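Local structure of 70 KDA protein (Xanthomonas sp., 4B2N) at residues Ile255-Leu267 / Gln441-Asn453. The protein is a dihaem c-type cytochrome that acts as a processive rubber oxygenase, using dioxygen to cleave latex rubber. Residues are numbered along the deposited sequence; the frame is centred on the assembly and turned at random. Where two conformers were deposited one is given.
Sequences ISLLPALFDMETL and QRRAWNSGWWAYN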
ATOM      1  N   ILE A 255     -10.628  -2.342   5.489  1.00 17.08           N
ATOM      2  CA  ILE A 255     -10.633  -1.978   6.886  1.00 18.33           C
ATOM      3  C   ILE A 255     -12.055  -1.646   7.344  1.00 18.51           C
ATOM      4  O   ILE A 255     -12.434  -2.017   8.436  1.00 17.56           O
ATOM      5  CB  ILE A 255      -9.685  -0.754   7.167  1.00 18.28           C
ATOM      6  CG1 ILE A 255      -8.252  -1.113   6.804  1.00 17.46           C
ATOM      7  CG2 ILE A 255      -9.840  -0.231   8.642  1.00 21.27           C
ATOM      8  CD1 ILE A 255      -7.650  -2.242   7.615  1.00 20.38           C
ATOM      9  N   SER A 256     -12.793  -0.871   6.539  1.00 20.26           N
ATOM     10  CA  SER A 256     -14.189  -0.511   6.818  1.00 23.55           C
ATOM     11  C   SER A 256     -15.044  -1.698   6.770  1.00 21.85           C
ATOM     12  O   SER A 256     -16.047  -1.741   7.470  1.00 25.39           O
ATOM     13  CB  SER A 256     -14.790   0.467   5.760  1.00 24.46           C
ATOM     14  OG  SER A 256     -14.018   1.660   5.716  1.00 31.54           O
ATOM     15  N   LEU A 257     -14.706  -2.659   5.918  1.00 19.33           N
ATOM     16  CA  LEU A 257     -15.543  -3.892   5.808  1.00 20.74           C
ATOM     17  C   LEU A 257     -15.400  -4.896   6.960  1.00 20.67           C
ATOM     18  O   LEU A 257     -16.354  -5.591   7.310  1.00 19.94           O
ATOM     19  CB  LEU A 257     -15.308  -4.645   4.463  1.00 22.10           C
ATOM     20  CG  LEU A 257     -16.035  -5.983   4.324  1.00 26.42           C
ATOM     21  CD1 LEU A 257     -17.519  -5.644   4.144  1.00 27.06           C
ATOM     22  CD2 LEU A 257     -15.614  -6.900   3.184  1.00 27.91           C
ATOM     23  N   LEU A 258     -14.158  -5.099   7.420  1.00 19.58           N
ATOM     24  CA  LEU A 258     -13.817  -5.985   8.550  1.00 18.17           C
ATOM     25  C   LEU A 258     -14.916  -6.148   9.643  1.00 17.54           C
ATOM     26  O   LEU A 258     -15.342  -7.304   9.932  1.00 17.92           O
ATOM     27  CB  LEU A 258     -12.440  -5.539   9.177  1.00 17.48           C
ATOM     28  CG  LEU A 258     -11.194  -5.717   8.281  1.00 18.39           C
ATOM     29  CD1 LEU A 258      -9.985  -5.199   8.994  1.00 18.65           C
ATOM     30  CD2 LEU A 258     -10.992  -7.200   7.919  1.00 14.88           C
ATOM     31  N   PRO A 259     -15.381  -5.051  10.260  1.00 18.40           N
ATOM     32  CA  PRO A 259     -16.320  -5.335  11.379  1.00 18.82           C
ATOM     33  C   PRO A 259     -17.690  -5.827  10.971  1.00 18.73           C
ATOM     34  O   PRO A 259     -18.416  -6.342  11.835  1.00 16.84           O
ATOM     35  CB  PRO A 259     -16.431  -4.000  12.103  1.00 18.79           C
ATOM     36  CG  PRO A 259     -16.006  -2.965  11.105  1.00 20.99           C
ATOM     37  CD  PRO A 259     -14.947  -3.638  10.277  1.00 18.62           C
ATOM     38  N   ALA A 260     -18.024  -5.696   9.681  1.00 17.77           N
ATOM     39  CA  ALA A 260     -19.266  -6.263   9.151  1.00 17.48           C
ATOM     40  C   ALA A 260     -19.266  -7.770   9.148  1.00 16.77           C
ATOM     41  O   ALA A 260     -20.290  -8.340   9.367  1.00 16.44           O
ATOM     42  CB  ALA A 260     -19.523  -5.786   7.720  1.00 18.55           C
ATOM     43  N   LEU A 261     -18.118  -8.411   8.882  1.00 17.39           N
ATOM     44  CA  LEU A 261     -18.071  -9.840   8.608  1.00 15.82           C
ATOM     45  C   LEU A 261     -17.513 -10.570   9.815  1.00 16.91           C
ATOM     46  O   LEU A 261     -17.966 -11.671  10.115  1.00 16.57           O
ATOM     47  CB  LEU A 261     -17.143 -10.103   7.426  1.00 17.90           C
ATOM     48  CG  LEU A 261     -17.733 -10.226   5.993  1.00 21.04           C
ATOM     49  CD1 LEU A 261     -18.930  -9.323   5.757  1.00 18.19           C
ATOM     50  CD2 LEU A 261     -16.621  -9.949   4.947  1.00 19.96           C
ATOM     51  N   PHE A 262     -16.588  -9.915  10.546  1.00 17.19           N
ATOM     52  CA  PHE A 262     -15.721 -10.656  11.499  1.00 16.47           C
ATOM     53  C   PHE A 262     -15.885 -10.104  12.872  1.00 16.72           C
ATOM     54  O   PHE A 262     -15.950  -8.916  13.038  1.00 17.09           O
ATOM     55  CB  PHE A 262     -14.220 -10.544  11.144  1.00 18.07           C
ATOM     56  CG  PHE A 262     -13.904 -11.117   9.772  1.00 19.09           C
ATOM     57  CD1 PHE A 262     -13.916 -12.467   9.583  1.00 18.02           C
ATOM     58  CD2 PHE A 262     -13.687 -10.271   8.683  1.00 17.04           C
ATOM     59  CE1 PHE A 262     -13.668 -13.011   8.325  1.00 19.57           C
ATOM     60  CE2 PHE A 262     -13.485 -10.783   7.389  1.00 19.64           C
ATOM     61  CZ  PHE A 262     -13.436 -12.165   7.220  1.00 19.88           C
ATOM     62  N   ASP A 263     -15.930 -10.986  13.834  1.00 15.57           N
ATOM     63  CA  ASP A 263     -15.924 -10.602  15.229  1.00 15.91           C
ATOM     64  C   ASP A 263     -14.590  -9.867  15.467  1.00 16.63           C
ATOM     65  O   ASP A 263     -13.498 -10.332  15.095  1.00 16.61           O
ATOM     66  CB  ASP A 263     -16.033 -11.906  16.052  1.00 16.37           C
ATOM     67  CG  ASP A 263     -16.032 -11.654  17.556  1.00 16.91           C
ATOM     68  OD1 ASP A 263     -15.064 -11.043  18.052  1.00 17.47           O
ATOM     69  OD2 ASP A 263     -16.985 -12.072  18.281  1.00 16.92           O
ATOM     70  N   MET A 264     -14.668  -8.684  16.025  1.00 16.72           N
ATOM     71  CA  MET A 264     -13.512  -7.846  16.124  1.00 16.23           C
ATOM     72  C   MET A 264     -12.597  -8.186  17.295  1.00 17.89           C
ATOM     73  O   MET A 264     -11.574  -7.560  17.436  1.00 15.66           O
ATOM     74  CB  MET A 264     -14.012  -6.423  16.297  1.00 16.03           C
ATOM     75  CG  MET A 264     -14.754  -6.012  15.013  1.00 15.45           C
ATOM     76  SD  MET A 264     -13.629  -5.584  13.657  1.00 17.88           S
ATOM     77  CE  MET A 264     -12.954  -4.028  14.314  1.00 16.05           C
ATOM     78  N   GLU A 265     -12.990  -9.188  18.104  1.00 17.16           N
ATOM     79  CA  GLU A 265     -12.159  -9.676  19.188  1.00 18.75           C
ATOM     80  C   GLU A 265     -11.537 -11.030  18.875  1.00 19.46           C
ATOM     81  O   GLU A 265     -10.445 -11.337  19.367  1.00 19.91           O
ATOM     82  CB  GLU A 265     -12.982  -9.782  20.453  1.00 19.78           C
ATOM     83  CG  GLU A 265     -13.439  -8.438  21.032  1.00 19.74           C
ATOM     84  CD  GLU A 265     -14.292  -8.709  22.247  1.00 24.84           C
ATOM     85  OE1 GLU A 265     -15.531  -8.890  22.146  1.00 28.93           O
ATOM     86  OE2 GLU A 265     -13.717  -8.815  23.329  1.00 25.29           O
ATOM     87  N   THR A 266     -12.225 -11.848  18.066  1.00 17.63           N
ATOM     88  CA  THR A 266     -11.790 -13.220  17.879  1.00 16.90           C
ATOM     89  C   THR A 266     -11.449 -13.554  16.417  1.00 18.47           C
ATOM     90  O   THR A 266     -10.755 -14.510  16.177  1.00 17.59           O
ATOM     91  CB  THR A 266     -12.872 -14.218  18.327  1.00 18.06           C
ATOM     92  OG1 THR A 266     -13.953 -14.205  17.376  1.00 17.13           O
ATOM     93  CG2 THR A 266     -13.376 -13.833  19.744  1.00 18.63           C
ATOM     94  N   LEU A 267     -11.909 -12.727  15.472  1.00 16.52           N
ATOM     95  CA  LEU A 267     -11.785 -12.981  14.059  1.00 16.38           C
ATOM     96  C   LEU A 267     -12.657 -14.144  13.565  1.00 17.18           C
ATOM     97  O   LEU A 267     -12.473 -14.586  12.436  1.00 18.01           O
ATOM     98  CB  LEU A 267     -10.281 -13.088  13.585  1.00 14.63           C
ATOM     99  CG  LEU A 267      -9.335 -11.956  14.047  1.00 13.86           C
ATOM    100  CD1 LEU A 267      -7.912 -12.220  13.428  1.00 13.07           C
ATOM    101  CD2 LEU A 267      -9.919 -10.618  13.673  1.00 13.94           C
ATOM    102  N   GLN A 441     -16.312   3.891  14.303  1.00 19.99           N
ATOM    103  CA  GLN A 441     -15.428   2.979  13.615  1.00 19.86           C
ATOM    104  C   GLN A 441     -14.092   2.753  14.366  1.00 18.97           C
ATOM    105  O   GLN A 441     -13.615   1.590  14.523  1.00 19.09           O
ATOM    106  CB  GLN A 441     -15.175   3.537  12.221  1.00 21.24           C
ATOM    107  CG  GLN A 441     -16.403   3.494  11.286  1.00 20.26           C
ATOM    108  CD  GLN A 441     -16.035   4.136   9.958  1.00 24.13           C
ATOM    109  OE1 GLN A 441     -15.674   5.313   9.926  1.00 28.96           O
ATOM    110  NE2 GLN A 441     -16.030   3.363   8.885  1.00 22.52           N
ATOM    111  N   ARG A 442     -13.467   3.843  14.802  0.50 18.24           N
ATOM    112  CA  ARG A 442     -12.210   3.744  15.526  0.50 18.07           C
ATOM    113  C   ARG A 442     -12.404   2.998  16.838  0.50 17.52           C
ATOM    114  O   ARG A 442     -11.565   2.204  17.235  0.50 16.32           O
ATOM    115  CB  ARG A 442     -11.557   5.130  15.718  0.50 19.19           C
ATOM    116  CG  ARG A 442     -11.065   5.692  14.398  0.50 18.76           C
ATOM    117  CD  ARG A 442     -10.281   6.987  14.557  0.50 18.93           C
ATOM    118  NE  ARG A 442     -10.942   7.914  15.468  0.50 20.08           N
ATOM    119  CZ  ARG A 442     -11.848   8.800  15.102  0.50 21.35           C
ATOM    120  NH1 ARG A 442     -12.220   8.885  13.850  0.50 22.70           N
ATOM    121  NH2 ARG A 442     -12.405   9.590  16.000  0.50 22.37           N
ATOM    122  N   ARG A 443     -13.544   3.201  17.486  1.00 16.77           N
ATOM    123  CA  ARG A 443     -13.748   2.522  18.757  1.00 16.30           C
ATOM    124  C   ARG A 443     -13.918   0.998  18.568  1.00 14.93           C
ATOM    125  O   ARG A 443     -13.468   0.263  19.456  1.00 16.19           O
ATOM    126  CB  ARG A 443     -14.959   3.056  19.499  1.00 16.76           C
ATOM    127  CG  ARG A 443     -14.669   4.349  20.226  1.00 17.98           C
ATOM    128  CD  ARG A 443     -15.918   4.768  21.022  1.00 18.63           C
ATOM    129  NE  ARG A 443     -15.581   6.014  21.714  1.00 19.59           N
ATOM    130  CZ  ARG A 443     -15.943   6.314  22.972  1.00 22.62           C
ATOM    131  NH1 ARG A 443     -16.667   5.463  23.712  1.00 23.09           N
ATOM    132  NH2 ARG A 443     -15.506   7.474  23.530  1.00 22.60           N
ATOM    133  N   ALA A 444     -14.578   0.578  17.488  1.00 13.72           N
ATOM    134  CA  ALA A 444     -14.711  -0.843  17.175  1.00 15.93           C
ATOM    135  C   ALA A 444     -13.316  -1.522  17.016  1.00 14.63           C
ATOM    136  O   ALA A 444     -13.060  -2.648  17.450  1.00 14.93           O
ATOM    137  CB  ALA A 444     -15.461  -1.014  15.867  1.00 15.97           C
ATOM    138  N   TRP A 445     -12.456  -0.836  16.259  1.00 14.82           N
ATOM    139  CA  TRP A 445     -11.084  -1.248  16.077  1.00 14.43           C
ATOM    140  C   TRP A 445     -10.308  -1.265  17.405  1.00 14.58           C
ATOM    141  O   TRP A 445      -9.614  -2.256  17.737  1.00 13.75           O
ATOM    142  CB  TRP A 445     -10.434  -0.241  15.100  1.00 13.94           C
ATOM    143  CG  TRP A 445      -8.967  -0.478  14.960  1.00 13.61           C
ATOM    144  CD1 TRP A 445      -7.967  -0.102  15.845  1.00 14.42           C
ATOM    145  CD2 TRP A 445      -8.306  -1.162  13.876  1.00 13.90           C
ATOM    146  NE1 TRP A 445      -6.726  -0.490  15.365  1.00 14.49           N
ATOM    147  CE2 TRP A 445      -6.884  -1.138  14.178  1.00 14.28           C
ATOM    148  CE3 TRP A 445      -8.750  -1.784  12.689  1.00 14.31           C
ATOM    149  CZ2 TRP A 445      -5.927  -1.740  13.340  1.00 13.23           C
ATOM    150  CZ3 TRP A 445      -7.767  -2.355  11.830  1.00 15.03           C
ATOM    151  CH2 TRP A 445      -6.389  -2.309  12.147  1.00 13.82           C
ATOM    152  N   ASN A 446     -10.328  -0.120  18.120  1.00 15.05           N
ATOM    153  CA  ASN A 446      -9.595   0.104  19.370  1.00 14.49           C
ATOM    154  C   ASN A 446      -9.904  -0.905  20.467  1.00 15.95           C
ATOM    155  O   ASN A 446      -9.089  -1.139  21.361  1.00 17.77           O
ATOM    156  CB  ASN A 446      -9.908   1.500  19.896  1.00 15.41           C
ATOM    157  CG  ASN A 446      -9.291   2.582  19.033  1.00 17.19           C
ATOM    158  OD1 ASN A 446      -8.432   2.268  18.186  1.00 17.09           O
ATOM    159  ND2 ASN A 446      -9.687   3.856  19.238  1.00 17.50           N
ATOM    160  N   SER A 447     -11.098  -1.473  20.435  1.00 15.35           N
ATOM    161  CA  SER A 447     -11.562  -2.353  21.482  1.00 15.71           C
ATOM    162  C   SER A 447     -11.458  -3.821  21.059  1.00 16.08           C
ATOM    163  O   SER A 447     -12.252  -4.629  21.524  1.00 16.50           O
ATOM    164  CB  SER A 447     -13.051  -2.018  21.827  1.00 15.65           C
ATOM    165  OG  SER A 447     -13.871  -2.220  20.667  1.00 14.79           O
ATOM    166  N   GLY A 448     -10.518  -4.196  20.175  1.00 14.94           N
ATOM    167  CA  GLY A 448     -10.450  -5.636  19.862  1.00 15.26           C
ATOM    168  C   GLY A 448      -9.085  -6.114  19.407  1.00 14.94           C
ATOM    169  O   GLY A 448      -8.066  -5.456  19.613  1.00 13.15           O
ATOM    170  N   TRP A 449      -9.085  -7.209  18.676  1.00 13.14           N
ATOM    171  CA  TRP A 449      -7.838  -7.860  18.287  1.00 14.27           C
ATOM    172  C   TRP A 449      -7.008  -6.919  17.396  1.00 13.51           C
ATOM    173  O   TRP A 449      -5.779  -6.827  17.516  1.00 14.34           O
ATOM    174  CB  TRP A 449      -8.247  -9.193  17.570  1.00 14.02           C
ATOM    175  CG  TRP A 449      -7.055  -9.909  16.990  1.00 14.21           C
ATOM    176  CD1 TRP A 449      -6.245 -10.880  17.594  1.00 15.55           C
ATOM    177  CD2 TRP A 449      -6.494  -9.683  15.664  1.00 14.33           C
ATOM    178  NE1 TRP A 449      -5.234 -11.265  16.742  1.00 15.53           N
ATOM    179  CE2 TRP A 449      -5.340 -10.574  15.541  1.00 15.48           C
ATOM    180  CE3 TRP A 449      -6.800  -8.804  14.587  1.00 13.77           C
ATOM    181  CZ2 TRP A 449      -4.541 -10.591  14.383  1.00 13.75           C
ATOM    182  CZ3 TRP A 449      -6.028  -8.858  13.439  1.00 12.55           C
ATOM    183  CH2 TRP A 449      -4.889  -9.715  13.345  1.00 13.85           C
ATOM    184  N   TRP A 450      -7.661  -6.167  16.532  1.00 13.10           N
ATOM    185  CA  TRP A 450      -6.946  -5.269  15.644  1.00 13.49           C
ATOM    186  C   TRP A 450      -6.067  -4.312  16.405  1.00 14.04           C
ATOM    187  O   TRP A 450      -4.929  -4.033  15.972  1.00 14.47           O
ATOM    188  CB  TRP A 450      -7.960  -4.535  14.763  1.00 14.19           C
ATOM    189  CG  TRP A 450      -8.675  -5.531  13.914  1.00 13.64           C
ATOM    190  CD1 TRP A 450      -9.907  -6.128  14.157  1.00 13.62           C
ATOM    191  CD2 TRP A 450      -8.168  -6.143  12.668  1.00 14.10           C
ATOM    192  NE1 TRP A 450     -10.167  -7.059  13.181  1.00 14.55           N
ATOM    193  CE2 TRP A 450      -9.152  -7.108  12.263  1.00 14.78           C
ATOM    194  CE3 TRP A 450      -7.039  -5.934  11.873  1.00 13.87           C
ATOM    195  CZ2 TRP A 450      -9.021  -7.829  11.057  1.00 14.84           C
ATOM    196  CZ3 TRP A 450      -6.897  -6.632  10.705  1.00 15.10           C
ATOM    197  CH2 TRP A 450      -7.859  -7.598  10.312  1.00 14.53           C
ATOM    198  N   ALA A 451      -6.561  -3.853  17.572  1.00 12.86           N
ATOM    199  CA  ALA A 451      -5.779  -2.889  18.362  1.00 14.09           C
ATOM    200  C   ALA A 451      -4.900  -3.646  19.368  1.00 13.62           C
ATOM    201  O   ALA A 451      -4.394  -3.019  20.259  1.00 14.08           O
ATOM    202  CB  ALA A 451      -6.691  -1.828  19.087  1.00 14.45           C
ATOM    203  N   TYR A 452      -4.725  -4.965  19.207  1.00 14.53           N
ATOM    204  CA  TYR A 452      -3.962  -5.775  20.187  1.00 15.15           C
ATOM    205  C   TYR A 452      -4.506  -5.596  21.619  1.00 15.64           C
ATOM    206  O   TYR A 452      -3.737  -5.233  22.575  1.00 17.33           O
ATOM    207  CB  TYR A 452      -2.469  -5.360  20.218  1.00 16.31           C
ATOM    208  CG  TYR A 452      -1.634  -5.681  19.026  1.00 16.20           C
ATOM    209  CD1 TYR A 452      -1.821  -5.012  17.796  1.00 16.28           C
ATOM    210  CD2 TYR A 452      -0.624  -6.637  19.120  1.00 15.71           C
ATOM    211  CE1 TYR A 452      -0.983  -5.260  16.704  1.00 15.95           C
ATOM    212  CE2 TYR A 452       0.251  -6.894  18.030  1.00 16.86           C
ATOM    213  CZ  TYR A 452       0.048  -6.207  16.845  1.00 17.09           C
ATOM    214  OH  TYR A 452       0.860  -6.506  15.800  1.00 18.11           O
ATOM    215  N   ASN A 453      -5.813  -5.686  21.752  1.00 16.00           N
ATOM    216  CA  ASN A 453      -6.452  -5.596  23.065  1.00 15.98           C
ATOM    217  C   ASN A 453      -6.066  -6.774  23.936  1.00 16.31           C
ATOM    218  O   ASN A 453      -6.350  -6.770  25.093  1.00 16.71           O
ATOM    219  CB  ASN A 453      -7.989  -5.315  23.008  1.00 15.59           C
ATOM    220  CG  ASN A 453      -8.846  -6.567  22.803  1.00 16.75           C
ATOM    221  OD1 ASN A 453      -8.392  -7.560  22.198  1.00 16.00           O
ATOM    222  ND2 ASN A 453     -10.109  -6.512  23.251  1.00 16.20           N
TER
HETATM  223  O   HOH W   1     -12.584  -8.580  12.819  1.00 34.51           O
HETATM  224  O   HOH W   2     -10.381  -4.604  17.003  1.00 18.08           O
HETATM  225  O   HOH W   3      -9.597  -9.913  22.069  1.00 23.04           O
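The backbones come nearest at Glu265 and Gly448, their CA atoms 4.4 Å apart, where Trp449 N donates to Met264 O (2.8 Å). An Asx turn shapes the loop on the 255-267 side: Asp263 OD1 accepts from both Glu265 N and Thr266 N, while its OD2 forms a salt bridge to Arg473 on helix 467-481. The Trp449-Met264 bond ties this loop, around Asp263-Leu267, to the turn that follows helix 439-446. Ile255 CD1 meets the Trp445 ring obliquely; the side chain of Ile255 lies about 7 Å from a bound heme c and about 4 Å from that of Phe301, a residue of the heme c #1 site.

The indole of Trp450 is the hub. Leu258 CD1 sits over one face in a CH-pi contact, 3.6 Å from the centroid of the six-membered ring, and Trp449 CZ3 comes up against the opposite face. The bend at chi2 (-77°) brings Met264 SD into an oblique Met-aromatic contact with the five-membered ring, and the bend at chi3 (-70°) turns CE to within 3.4 Å of Ala444 O. Leu267 straddles the two indoles: CD1 stands almost on the normal of the Trp449 six-membered ring, 3.5 Å from its centroid, and CD2 touches Trp450 NE1. That buried N-H is satisfied by a water, 2.9 Å from Trp450 NE1, which in turn donates to Asp263 O.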